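Local coordinates for putative sugar ABC transporter, substrate-binding protein (Clostridium phytofermentans, PDB 4WZZ) that binds L-rhamnose in the cleft between its two lobes and probably delivers the sugar to a membrane ABC transporter for uptake, at residues T161-A166 with G354-F359; Q165-A170 with D198-V203; G274-M279 with P292-W297. One frame throughout, in Å; residues are numbered along the deposited sequence.

Contact 1: residues T161-A166 with G354-F359; sequences TQIAQA and GAPFKF
Pro356 turns its ring toward helix 160-174 and meets two consecutive residues there, Gln162 at the outer side and Ile163 at the inner. Gln162 crosses the ring at about a right angle: its CB lies 3.7 Å from Pro356 CD and equally near CG, and the methylene chain then runs on past the nitrogen end of the proline. CG of Gln162 stands anti to the carbonyl carbon (chi1 -64°), and the chain stays extended at the next bond (chi2 -179°), which carries the amide out over the loop 354-356. There OE1 sits 3.7 Å from Pro356 CD. The amide makes no hydrogen bond to the loop; its polar partner is the backbone N of Gly159, just before the helix, so the oxygen is tied back to its own chain while the aliphatic stem meets the proline. Farther along, NE2 comes within 4.2 Å of Ala355 CB.

Ile163 reaches the other part of the ring with one methyl. Its CG1 branch bends so that CD1 lies 3.7 Å from both Pro356 CG and CB, aslant to the ring. This buried isoleucine also touches Trp196 and Trp297, two residues of the sugar pocket, and its side chain is about 8 Å from the bound rhamnose. The interface therefore grades from an exposed glutamine to a buried isoleucine near the binding site. Beyond the proline the chain joins strand 294-296, Phe357 pairing with Leu296 through the backbone. Segment 354-359 thus passes from the sheet holding strand 349-352 to the other lobe, and its packing beside helix 160-174, which follows another passage between lobes, is characteristic of the three-segment hinge of type I periplasmic binding proteins.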
ATOM      1  N   THR A 161       3.050 -11.715  -2.725  1.00 12.96           N
ATOM      2  CA  THR A 161       3.565 -12.366  -3.918  1.00 12.99           C
ATOM      3  C   THR A 161       2.848 -11.951  -5.193  1.00 12.34           C
ATOM      4  O   THR A 161       3.463 -11.843  -6.255  1.00 12.20           O
ATOM      5  CB  THR A 161       3.444 -13.876  -3.752  1.00 13.87           C
ATOM      6  OG1 THR A 161       4.208 -14.274  -2.608  1.00 16.66           O
ATOM      7  CG2 THR A 161       3.956 -14.619  -4.975  1.00 14.03           C
ATOM      8  N   GLN A 162       1.535 -11.773  -5.097  1.00 12.80           N
ATOM      9  CA  GLN A 162       0.775 -11.390  -6.273  1.00 11.83           C
ATOM     10  C   GLN A 162       1.246 -10.041  -6.827  1.00 12.27           C
ATOM     11  O   GLN A 162       1.342  -9.847  -8.029  1.00 11.87           O
ATOM     12  CB  GLN A 162      -0.706 -11.325  -5.912  1.00 12.46           C
ATOM     13  CG  GLN A 162      -1.289 -12.660  -5.505  1.00 18.06           C
ATOM     14  CD  GLN A 162      -2.759 -12.525  -5.178  1.00 25.76           C
ATOM     15  OE1 GLN A 162      -3.159 -11.692  -4.356  1.00 22.95           O
ATOM     16  NE2 GLN A 162      -3.576 -13.315  -5.845  1.00 22.96           N
ATOM     17  N   ILE A 163       1.538  -9.111  -5.932  1.00 11.75           N
ATOM     18  CA  ILE A 163       2.013  -7.786  -6.342  1.00 12.35           C
ATOM     19  C   ILE A 163       3.410  -7.935  -6.954  1.00 11.61           C
ATOM     20  O   ILE A 163       3.686  -7.395  -7.999  1.00 10.51           O
ATOM     21  CB  ILE A 163       2.064  -6.842  -5.152  1.00  9.89           C
ATOM     22  CG1 ILE A 163       0.646  -6.503  -4.689  1.00 11.88           C
ATOM     23  CG2 ILE A 163       2.865  -5.582  -5.484  1.00 12.41           C
ATOM     24  CD1 ILE A 163      -0.130  -5.648  -5.682  1.00 19.25           C
ATOM     25  N   ALA A 164       4.285  -8.686  -6.294  1.00 10.88           N
ATOM     26  CA  ALA A 164       5.635  -8.870  -6.823  1.00 10.87           C
ATOM     27  C   ALA A 164       5.652  -9.516  -8.207  1.00 11.18           C
ATOM     28  O   ALA A 164       6.426  -9.131  -9.102  1.00 11.73           O
ATOM     29  CB  ALA A 164       6.476  -9.690  -5.851  1.00 15.09           C
ATOM     30  N   GLN A 165       4.820 -10.532  -8.372  1.00 11.25           N
ATOM     31  CA  GLN A 165       4.761 -11.264  -9.614  1.00 12.27           C
ATOM     32  C   GLN A 165       4.196 -10.389 -10.734  1.00 12.18           C
ATOM     33  O   GLN A 165       4.728 -10.356 -11.851  1.00 13.65           O
ATOM     34  CB  GLN A 165       3.955 -12.545  -9.376  1.00 16.83           C
ATOM     35  CG  GLN A 165       3.839 -13.441 -10.546  1.00 23.00           C
ATOM     36  CD  GLN A 165       5.140 -14.115 -10.875  1.00 32.72           C
ATOM     37  OE1 GLN A 165       5.708 -14.834 -10.043  1.00 28.64           O
ATOM     38  NE2 GLN A 165       5.629 -13.895 -12.097  1.00 34.44           N
ATOM     39  N   ALA A 166       3.144  -9.627 -10.434  1.00 14.86           N
ATOM     40  CA  ALA A 166       2.568  -8.727 -11.431  1.00 12.23           C
ATOM     41  C   ALA A 166       3.620  -7.733 -11.889  1.00 11.02           C
ATOM     42  O   ALA A 166       3.781  -7.462 -13.081  1.00 11.35           O
ATOM     43  CB  ALA A 166       1.367  -7.971 -10.840  1.00 14.36           C
ATOM     44  N   GLY A 354      -8.102  -8.745  -1.697  1.00 20.07           N
ATOM     45  CA  GLY A 354      -8.405  -9.169  -3.050  1.00 20.24           C
ATOM     46  C   GLY A 354      -7.124  -9.348  -3.841  1.00 16.26           C
ATOM     47  O   GLY A 354      -6.047  -9.339  -3.265  1.00 21.19           O
ATOM     48  N   ALA A 355      -7.255  -9.577  -5.137  1.00 18.29           N
ATOM     49  CA  ALA A 355      -6.094  -9.666  -6.024  1.00 18.56           C
ATOM     50  C   ALA A 355      -5.695  -8.272  -6.455  1.00 13.90           C
ATOM     51  O   ALA A 355      -6.498  -7.331  -6.388  1.00 14.58           O
ATOM     52  CB  ALA A 355      -6.408 -10.516  -7.251  1.00 20.03           C
ATOM     53  N   PRO A 356      -4.457  -8.116  -6.922  1.00 14.91           N
ATOM     54  CA  PRO A 356      -4.142  -6.847  -7.588  1.00 15.72           C
ATOM     55  C   PRO A 356      -4.996  -6.677  -8.837  1.00 13.04           C
ATOM     56  O   PRO A 356      -5.449  -7.683  -9.438  1.00 16.86           O
ATOM     57  CB  PRO A 356      -2.670  -7.004  -8.001  1.00 14.81           C
ATOM     58  CG  PRO A 356      -2.170  -8.213  -7.307  1.00 13.17           C
ATOM     59  CD  PRO A 356      -3.365  -9.093  -7.046  1.00 15.59           C
ATOM     60  N   PHE A 357      -5.212  -5.433  -9.208  1.00 11.54           N
ATOM     61  CA  PHE A 357      -5.959  -5.065 -10.409  1.00 15.31           C
ATOM     62  C   PHE A 357      -5.078  -4.297 -11.369  1.00 12.21           C
ATOM     63  O   PHE A 357      -4.413  -3.325 -10.995  1.00 11.53           O
ATOM     64  CB  PHE A 357      -7.180  -4.221 -10.006  1.00 16.37           C
ATOM     65  CG  PHE A 357      -8.225  -4.076 -11.082  1.00 19.63           C
ATOM     66  CD1 PHE A 357      -9.228  -5.019 -11.223  1.00 22.86           C
ATOM     67  CD2 PHE A 357      -8.237  -2.961 -11.895  1.00 16.68           C
ATOM     68  CE1 PHE A 357     -10.215  -4.867 -12.211  1.00 21.41           C
ATOM     69  CE2 PHE A 357      -9.214  -2.800 -12.884  1.00 21.52           C
ATOM     70  CZ  PHE A 357     -10.202  -3.751 -13.024  1.00 17.71           C
ATOM     71  N   LYS A 358      -5.100  -4.714 -12.632  1.00 12.62           N
ATOM     72  CA  LYS A 358      -4.297  -4.075 -13.668  1.00 10.32           C
ATOM     73  C   LYS A 358      -5.060  -2.905 -14.327  1.00 10.31           C
ATOM     74  O   LYS A 358      -6.189  -3.096 -14.833  1.00 13.55           O
ATOM     75  CB  LYS A 358      -3.935  -5.123 -14.724  1.00 14.97           C
ATOM     76  CG  LYS A 358      -3.149  -4.613 -15.896  1.00 15.07           C
ATOM     77  CD  LYS A 358      -2.837  -5.774 -16.832  1.00 17.30           C
ATOM     78  CE  LYS A 358      -2.127  -5.310 -18.097  1.00 22.66           C
ATOM     79  NZ  LYS A 358      -1.923  -6.445 -19.084  1.00 27.13           N
ATOM     80  N   PHE A 359      -4.444  -1.731 -14.295  1.00  9.64           N
ATOM     81  CA  PHE A 359      -4.945  -0.533 -14.947  1.00  9.53           C
ATOM     82  C   PHE A 359      -4.150  -0.302 -16.221  1.00 12.70           C
ATOM     83  O   PHE A 359      -2.920  -0.255 -16.196  1.00 11.81           O
ATOM     84  CB  PHE A 359      -4.868   0.685 -14.001  1.00 10.35           C
ATOM     85  CG  PHE A 359      -5.729   0.522 -12.771  1.00  8.36           C
ATOM     86  CD1 PHE A 359      -7.105   0.683 -12.865  1.00 12.47           C
ATOM     87  CD2 PHE A 359      -5.180   0.157 -11.561  1.00 11.60           C
ATOM     88  CE1 PHE A 359      -7.904   0.509 -11.766  1.00 14.00           C
ATOM     89  CE2 PHE A 359      -5.967  -0.013 -10.456  1.00 11.93           C
ATOM     90  CZ  PHE A 359      -7.339   0.148 -10.555  1.00 14.35           C
TER

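Contact 2: residues Q165-A170 with D198-V203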
ATOM      1  N   GLN A 165       4.820 -10.532  -8.372  1.00 11.25           N
ATOM      2  CA  GLN A 165       4.761 -11.264  -9.614  1.00 12.27           C
ATOM      3  C   GLN A 165       4.196 -10.389 -10.734  1.00 12.18           C
ATOM      4  O   GLN A 165       4.728 -10.356 -11.851  1.00 13.65           O
ATOM      5  CB  GLN A 165       3.955 -12.545  -9.376  1.00 16.83           C
ATOM      6  CG  GLN A 165       3.839 -13.441 -10.546  1.00 23.00           C
ATOM      7  CD  GLN A 165       5.140 -14.115 -10.875  1.00 32.72           C
ATOM      8  OE1 GLN A 165       5.708 -14.834 -10.043  1.00 28.64           O
ATOM      9  NE2 GLN A 165       5.629 -13.895 -12.097  1.00 34.44           N
ATOM     10  N   ALA A 166       3.144  -9.627 -10.434  1.00 14.86           N
ATOM     11  CA  ALA A 166       2.568  -8.727 -11.431  1.00 12.23           C
ATOM     12  C   ALA A 166       3.620  -7.733 -11.889  1.00 11.02           C
ATOM     13  O   ALA A 166       3.781  -7.462 -13.081  1.00 11.35           O
ATOM     14  CB  ALA A 166       1.367  -7.971 -10.840  1.00 14.36           C
ATOM     15  N   LEU A 167       4.339  -7.149 -10.938  1.00  9.38           N
ATOM     16  CA  LEU A 167       5.343  -6.169 -11.286  1.00  9.14           C
ATOM     17  C   LEU A 167       6.498  -6.751 -12.080  1.00 11.32           C
ATOM     18  O   LEU A 167       6.943  -6.153 -13.050  1.00  9.56           O
ATOM     19  CB  LEU A 167       5.827  -5.441 -10.024  1.00  9.03           C
ATOM     20  CG  LEU A 167       4.755  -4.542  -9.370  1.00 10.45           C
ATOM     21  CD1 LEU A 167       5.269  -3.924  -8.096  1.00 11.74           C
ATOM     22  CD2 LEU A 167       4.265  -3.470 -10.333  1.00 11.91           C
HETATM   23  N   MSE A 168       6.988  -7.925 -11.691  1.00 10.59           N
HETATM   24  CA  MSE A 168       8.109  -8.514 -12.435  1.00 10.75           C
HETATM   25  C   MSE A 168       7.688  -8.828 -13.862  1.00 12.72           C
HETATM   26  O   MSE A 168       8.447  -8.591 -14.800  1.00 11.84           O
HETATM   27  CB  MSE A 168       8.673  -9.761 -11.765  1.00 12.60           C
HETATM   28  CG  MSE A 168       9.529  -9.482 -10.536  1.00 12.72           C
HETATM   29 SE   MSE A 168      10.942  -8.115 -10.829  1.00 22.56          SE
HETATM   30  CE  MSE A 168      11.697  -8.802 -12.499  1.00 13.47           C
ATOM     31  N   ASP A 169       6.489  -9.378 -14.029  1.00 14.26           N
ATOM     32  CA  ASP A 169       5.997  -9.696 -15.370  1.00 14.80           C
ATOM     33  C   ASP A 169       5.804  -8.419 -16.173  1.00 10.52           C
ATOM     34  O   ASP A 169       6.094  -8.402 -17.370  1.00 12.69           O
ATOM     35  CB  ASP A 169       4.703 -10.514 -15.316  1.00 16.00           C
ATOM     36  CG  ASP A 169       4.938 -11.969 -14.885  1.00 21.74           C
ATOM     37  OD1 ASP A 169       6.080 -12.463 -15.033  1.00 19.75           O
ATOM     38  OD2 ASP A 169       3.985 -12.623 -14.392  1.00 23.07           O
ATOM     39  N   ALA A 170       5.367  -7.333 -15.523  1.00 11.00           N
ATOM     40  CA  ALA A 170       5.262  -6.053 -16.193  1.00 11.25           C
ATOM     41  C   ALA A 170       6.604  -5.559 -16.669  1.00 13.23           C
ATOM     42  O   ALA A 170       6.759  -5.131 -17.817  1.00 12.53           O
ATOM     43  CB  ALA A 170       4.614  -5.007 -15.281  1.00 13.53           C
ATOM     44  N   ASP A 198      11.258  -7.282  -1.648  1.00 13.33           N
ATOM     45  CA  ASP A 198      11.807  -8.601  -1.359  1.00 16.35           C
ATOM     46  C   ASP A 198      11.138  -9.652  -2.224  1.00 14.08           C
ATOM     47  O   ASP A 198      11.799 -10.574  -2.722  1.00 14.60           O
ATOM     48  CB  ASP A 198      11.632  -8.941   0.106  1.00 14.90           C
ATOM     49  CG  ASP A 198      12.623  -8.203   0.997  1.00 29.02           C
ATOM     50  OD1 ASP A 198      13.646  -7.688   0.476  1.00 30.78           O
ATOM     51  OD2 ASP A 198      12.373  -8.132   2.219  1.00 29.68           O
ATOM     52  N   GLY A 199       9.826  -9.526  -2.389  1.00 13.50           N
ATOM     53  CA  GLY A 199       9.085 -10.422  -3.251  1.00 14.29           C
ATOM     54  C   GLY A 199       9.605 -10.378  -4.681  1.00 13.11           C
ATOM     55  O   GLY A 199       9.754 -11.423  -5.332  1.00 13.51           O
HETATM   56  N   MSE A 200       9.857  -9.176  -5.195  1.00 14.45           N
HETATM   57  CA  MSE A 200      10.324  -9.034  -6.573  1.00 12.38           C
HETATM   58  C   MSE A 200      11.684  -9.700  -6.701  1.00 13.06           C
HETATM   59  O   MSE A 200      11.977 -10.347  -7.699  1.00 13.30           O
HETATM   60  CB  MSE A 200      10.393  -7.551  -6.972  1.00 11.57           C
HETATM   61  CG  MSE A 200       9.050  -6.978  -7.222  1.00 10.84           C
HETATM   62 SE   MSE A 200       9.275  -5.153  -7.972  1.00 27.06          SE
HETATM   63  CE  MSE A 200       9.026  -4.149  -6.328  1.00 20.52           C
ATOM     64  N   LYS A 201      12.522  -9.531  -5.693  1.00 13.54           N
ATOM     65  CA  LYS A 201      13.865 -10.079  -5.772  1.00 14.38           C
ATOM     66  C   LYS A 201      13.822 -11.594  -5.754  1.00 15.11           C
ATOM     67  O   LYS A 201      14.633 -12.242  -6.397  1.00 15.70           O
ATOM     68  CB  LYS A 201      14.754  -9.498  -4.683  1.00 15.14           C
ATOM     69  CG  LYS A 201      15.060  -7.995  -4.960  1.00 16.73           C
ATOM     70  CD  LYS A 201      16.044  -7.410  -3.981  1.00 18.24           C
ATOM     71  CE  LYS A 201      15.535  -7.542  -2.573  1.00 21.57           C
ATOM     72  NZ  LYS A 201      16.360  -6.745  -1.632  1.00 25.55           N
ATOM     73  N   THR A 202      12.869 -12.163  -5.022  1.00 15.16           N
ATOM     74  CA  THR A 202      12.678 -13.615  -5.075  1.00 15.86           C
ATOM     75  C   THR A 202      12.148 -14.067  -6.442  1.00 15.59           C
ATOM     76  O   THR A 202      12.671 -15.010  -7.036  1.00 16.39           O
ATOM     77  CB  THR A 202      11.757 -14.063  -3.921  1.00 16.05           C
ATOM     78  OG1 THR A 202      12.412 -13.791  -2.671  1.00 19.30           O
ATOM     79  CG2 THR A 202      11.423 -15.561  -3.985  1.00 16.80           C
ATOM     80  N   VAL A 203      11.102 -13.413  -6.940  1.00 14.71           N
ATOM     81  CA  VAL A 203      10.499 -13.771  -8.210  1.00 14.49           C
ATOM     82  C   VAL A 203      11.528 -13.681  -9.339  1.00 14.69           C
ATOM     83  O   VAL A 203      11.591 -14.545 -10.220  1.00 15.15           O
ATOM     84  CB  VAL A 203       9.307 -12.838  -8.501  1.00 13.53           C
ATOM     85  CG1 VAL A 203       8.795 -13.009  -9.934  1.00 13.32           C
ATOM     86  CG2 VAL A 203       8.201 -13.082  -7.516  1.00 13.87           C
TER
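Two helices on one face of the four-stranded parallel sheet meet here, 160-174 and 191-203, in the Rossmann-like lobe that follows the first crossing between lobes. Their local axes come within 9.1 Å and cross at -57°, and what fills the gap is almost wholly apolar.

Selenomethionine Met168 is the central piece. Its chain is bent at both outer torsions, which lays SE against Met200 CB at 3.9 Å, while CG packs 3.7 Å from Val203 CG1. Met168 and Val203 run antiparallel alongside each other. Met200, also a selenomethionine, stretches toward the sheet instead; its SE lies 4.0 Å from Leu167 CB, and its methyl meets the CD1 branch of that leucine. Both Leu167 and Met200 touch Cys245 of strand 243-246, so this pair faces the sheet.

Toward the outer end a glutamine lies against the valine, its polar bonds made within its own helix and to the loop beyond. Gln165 crosses Val203 at about a right angle, with OE1 3.6 Å from Val203 CG1. NE2 donates to Asp169 OD2 one turn later (3.1 Å, nearly straight at 162°), which fixes the amide, with a weak second bond to Tyr209 OH. The approach to the carboxylate is tilted well out of its plane. Asp169 OD1 is engaged as well, by Lys208 and the hydroxyl of Tyr209, a small polar cluster beside helix 160-174. Such neighbouring helices, layered over a parallel sheet with their hydrophobic sides turned inward, are characteristic of the alpha/beta lobes of periplasmic sugar-binding proteins.

Contact 3: residues G274-M279 with P292-W297; sequences GLPSEM and PYMFLW
The selenomethionine end of Met294 lies across the backbone of Gly274, with SE 3.4 Å and CE 3.3 Å from Gly274 O. A first torsion that sets CG between the backbone N and the carbonyl carbon (chi1 54°), followed by a bend at chi2, brings this end against the Gly274 backbone. CE also touches the start of helix 276-279: it lies 3.9 Å from Met279 CB and meets Pro276 CD at a similar range, the proline and Met294 side chains about perpendicular.

Leu296, one strand position beyond Phe295, closes on the same carbonyl. Its CB and CD2 each come 3.4 Å from Gly274 O, and CD2 also touches Leu275 CD2 at 3.8 Å. Gly274 O is thus buried among carbon and selenium atoms and finds no hydrogen-bond donor. The one bond between the segments is a weak one, Gly274 N to Phe295 O at 3.3 Å with an N-H...O angle of 141°.

Leu296 also lies against a pocket residue, its CG sitting over the centre of one face of the Trp297 indole. Trp297 touches the bound rhamnose, and its NE1 is hydrogen-bonded to Tyr68 OH, another pocket residue. The loop that follows edge strand 269-272 of the parallel sheet and leads through the N-cap Leu275 into a short helix, packed against strand 294-296 before the chain crosses to the other lobe, lies behind the sugar cleft of a type I binding protein.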
ATOM      1  N   GLY A 274      -0.036   2.633  -8.622  1.00  8.83           N
ATOM      2  CA  GLY A 274      -0.482   4.004  -8.704  1.00  7.86           C
ATOM      3  C   GLY A 274      -1.999   4.188  -8.661  1.00  8.02           C
ATOM      4  O   GLY A 274      -2.775   3.253  -8.874  1.00  8.20           O
ATOM      5  N   LEU A 275      -2.413   5.422  -8.396  1.00  8.71           N
ATOM      6  CA  LEU A 275      -3.832   5.784  -8.388  1.00  9.37           C
ATOM      7  C   LEU A 275      -4.268   6.056  -9.808  1.00 10.17           C
ATOM      8  O   LEU A 275      -3.637   6.861 -10.499  1.00  9.76           O
ATOM      9  CB  LEU A 275      -4.079   7.048  -7.567  1.00  9.79           C
ATOM     10  CG  LEU A 275      -3.972   6.898  -6.042  1.00  9.90           C
ATOM     11  CD1 LEU A 275      -4.153   8.231  -5.366  1.00 11.02           C
ATOM     12  CD2 LEU A 275      -4.986   5.924  -5.485  1.00  9.67           C
ATOM     13  N   PRO A 276      -5.342   5.392 -10.260  1.00  9.82           N
ATOM     14  CA  PRO A 276      -5.867   5.721 -11.598  1.00 10.44           C
ATOM     15  C   PRO A 276      -6.106   7.227 -11.829  1.00 10.96           C
ATOM     16  O   PRO A 276      -5.796   7.776 -12.904  1.00 11.61           O
ATOM     17  CB  PRO A 276      -7.174   4.922 -11.653  1.00 11.04           C
ATOM     18  CG  PRO A 276      -6.900   3.701 -10.769  1.00 11.44           C
ATOM     19  CD  PRO A 276      -6.086   4.283  -9.622  1.00  9.91           C
ATOM     20  N   SER A 277      -6.630   7.909 -10.825  1.00 11.20           N
ATOM     21  CA  SER A 277      -6.916   9.348 -10.906  1.00 12.27           C
ATOM     22  C   SER A 277      -5.669  10.187 -11.232  1.00 13.92           C
ATOM     23  O   SER A 277      -5.742  11.151 -11.995  1.00 17.99           O
ATOM     24  CB  SER A 277      -7.544   9.838  -9.601  1.00 14.43           C
ATOM     25  OG  SER A 277      -6.633   9.662  -8.525  1.00 13.53           O
ATOM     26  N   GLU A 278      -4.534   9.825 -10.648  1.00 11.54           N
ATOM     27  CA  GLU A 278      -3.277  10.532 -10.866  1.00 11.16           C
ATOM     28  C   GLU A 278      -2.540  10.096 -12.140  1.00 16.89           C
ATOM     29  O   GLU A 278      -1.825  10.888 -12.769  1.00 18.32           O
ATOM     30  CB  GLU A 278      -2.358  10.304  -9.663  1.00 12.25           C
ATOM     31  CG  GLU A 278      -2.856  10.966  -8.404  1.00 14.41           C
ATOM     32  CD  GLU A 278      -1.836  10.903  -7.281  1.00 20.78           C
ATOM     33  OE1 GLU A 278      -1.290   9.820  -7.018  1.00 15.34           O
ATOM     34  OE2 GLU A 278      -1.592  11.945  -6.652  1.00 20.87           O
HETATM   35  N   MSE A 279      -2.685   8.833 -12.517  1.00  9.98           N
HETATM   36  CA  MSE A 279      -1.872   8.291 -13.584  1.00  9.79           C
HETATM   37  C   MSE A 279      -2.569   8.298 -14.937  1.00 10.51           C
HETATM   38  O   MSE A 279      -1.928   8.028 -15.929  1.00 10.82           O
HETATM   39  CB  MSE A 279      -1.453   6.862 -13.255  1.00 11.98           C
HETATM   40  CG  MSE A 279      -0.475   6.767 -12.116  1.00 11.24           C
HETATM   41 SE   MSE A 279       1.211   7.616 -12.611  1.00 21.88          SE
HETATM   42  CE  MSE A 279       1.732   6.402 -14.074  1.00 10.37           C
ATOM     43  N   PRO A 292       2.733   1.965 -19.754  1.00 10.30           N
ATOM     44  CA  PRO A 292       1.821   1.146 -20.547  1.00 12.35           C
ATOM     45  C   PRO A 292       0.724   0.542 -19.696  1.00 13.27           C
ATOM     46  O   PRO A 292      -0.374   0.319 -20.203  1.00 14.18           O
ATOM     47  CB  PRO A 292       2.727   0.041 -21.108  1.00 17.59           C
ATOM     48  CG  PRO A 292       4.113   0.497 -20.843  1.00 19.01           C
ATOM     49  CD  PRO A 292       4.080   1.385 -19.671  1.00 11.31           C
ATOM     50  N   TYR A 293       1.029   0.313 -18.422  1.00 11.61           N
ATOM     51  CA  TYR A 293       0.067  -0.204 -17.458  1.00 10.72           C
ATOM     52  C   TYR A 293       0.712  -0.281 -16.096  1.00 11.13           C
ATOM     53  O   TYR A 293       1.947  -0.222 -15.955  1.00 10.30           O
ATOM     54  CB  TYR A 293      -0.521  -1.565 -17.855  1.00 10.34           C
ATOM     55  CG  TYR A 293       0.479  -2.688 -18.102  1.00 10.56           C
ATOM     56  CD1 TYR A 293       1.008  -2.904 -19.365  1.00 11.60           C
ATOM     57  CD2 TYR A 293       0.846  -3.563 -17.082  1.00 12.20           C
ATOM     58  CE1 TYR A 293       1.890  -3.942 -19.611  1.00 14.29           C
ATOM     59  CE2 TYR A 293       1.730  -4.631 -17.331  1.00 13.30           C
ATOM     60  CZ  TYR A 293       2.246  -4.798 -18.594  1.00 15.40           C
ATOM     61  OH  TYR A 293       3.134  -5.827 -18.876  1.00 18.25           O
HETATM   62  N   MSE A 294      -0.149  -0.330 -15.089  1.00  8.83           N
HETATM   63  CA  MSE A 294       0.311  -0.421 -13.701  1.00  9.96           C
HETATM   64  C   MSE A 294      -0.766  -1.153 -12.904  1.00 10.53           C
HETATM   65  O   MSE A 294      -1.739  -1.652 -13.483  1.00  9.06           O
HETATM   66  CB  MSE A 294       0.610   0.971 -13.153  1.00  8.40           C
HETATM   67  CG  MSE A 294      -0.520   1.946 -13.275  1.00 11.20           C
HETATM   68 SE   MSE A 294      -1.695   1.810 -11.726  1.00 23.08          SE
HETATM   69  CE  MSE A 294      -2.880   3.383 -12.130  1.00  9.64           C
ATOM     70  N   PHE A 295      -0.582  -1.265 -11.592  1.00  8.74           N
ATOM     71  CA  PHE A 295      -1.499  -2.041 -10.765  1.00  8.04           C
ATOM     72  C   PHE A 295      -1.867  -1.304  -9.498  1.00  8.05           C
ATOM     73  O   PHE A 295      -1.101  -0.505  -8.972  1.00  9.91           O
ATOM     74  CB  PHE A 295      -0.852  -3.378 -10.358  1.00  9.23           C
ATOM     75  CG  PHE A 295      -0.377  -4.185 -11.523  1.00  9.91           C
ATOM     76  CD1 PHE A 295       0.850  -3.918 -12.100  1.00 11.33           C
ATOM     77  CD2 PHE A 295      -1.160  -5.197 -12.053  1.00 11.44           C
ATOM     78  CE1 PHE A 295       1.281  -4.627 -13.192  1.00 18.12           C
ATOM     79  CE2 PHE A 295      -0.703  -5.916 -13.147  1.00 12.52           C
ATOM     80  CZ  PHE A 295       0.497  -5.620 -13.703  1.00 13.82           C
ATOM     81  N   LEU A 296      -3.043  -1.615  -8.975  1.00  9.38           N
ATOM     82  CA  LEU A 296      -3.347  -1.239  -7.603  1.00  8.26           C
ATOM     83  C   LEU A 296      -4.471  -2.138  -7.113  1.00  8.99           C
ATOM     84  O   LEU A 296      -4.467  -3.343  -7.406  1.00 12.03           O
ATOM     85  CB  LEU A 296      -3.665   0.268  -7.493  1.00  8.84           C
ATOM     86  CG  LEU A 296      -3.394   0.869  -6.099  1.00  8.17           C
ATOM     87  CD1 LEU A 296      -1.899   1.055  -5.865  1.00  8.48           C
ATOM     88  CD2 LEU A 296      -4.155   2.192  -5.906  1.00  8.65           C
ATOM     89  N   TRP A 297      -5.414  -1.548  -6.390  1.00 10.05           N
ATOM     90  CA  TRP A 297      -6.484  -2.212  -5.641  1.00 10.78           C
ATOM     91  C   TRP A 297      -7.299  -1.033  -5.148  1.00 13.78           C
ATOM     92  O   TRP A 297      -6.872   0.107  -5.297  1.00 13.96           O
ATOM     93  CB  TRP A 297      -5.940  -3.047  -4.449  1.00 12.19           C
ATOM     94  CG  TRP A 297      -5.078  -2.221  -3.594  1.00 11.09           C
ATOM     95  CD1 TRP A 297      -5.460  -1.336  -2.643  1.00 10.65           C
ATOM     96  CD2 TRP A 297      -3.657  -2.145  -3.679  1.00 10.42           C
ATOM     97  NE1 TRP A 297      -4.360  -0.714  -2.106  1.00 11.03           N
ATOM     98  CE2 TRP A 297      -3.235  -1.186  -2.738  1.00  8.83           C
ATOM     99  CE3 TRP A 297      -2.705  -2.802  -4.452  1.00 12.54           C
ATOM    100  CZ2 TRP A 297      -1.886  -0.865  -2.554  1.00  9.00           C
ATOM    101  CZ3 TRP A 297      -1.373  -2.498  -4.255  1.00 10.88           C
ATOM    102  CH2 TRP A 297      -0.976  -1.526  -3.326  1.00  9.01           C
TER

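Contacts 2 and 3 are buried, whereas contact 1 lies at the surface, with only Ile163 sunk among its touching residues. Contacts 1 and 2 draw on successive turns of helix 160-174: the first turn meets the crossing loop, the next the neighbouring helix. Contact 3 is linked to contact 1 through the two-stranded sheet, where Phe359 N probably bonds to Met294 O, and to contact 2 through Phe295, whose ring meets Ala166, Leu167 and Ala170. Chemistry follows place: a proline against aliphatic chains at the hinge, selenomethionines and valine between helices with a glutamine at the outer edge, and a backbone carbonyl enclosed by apolar side chains behind the sugar.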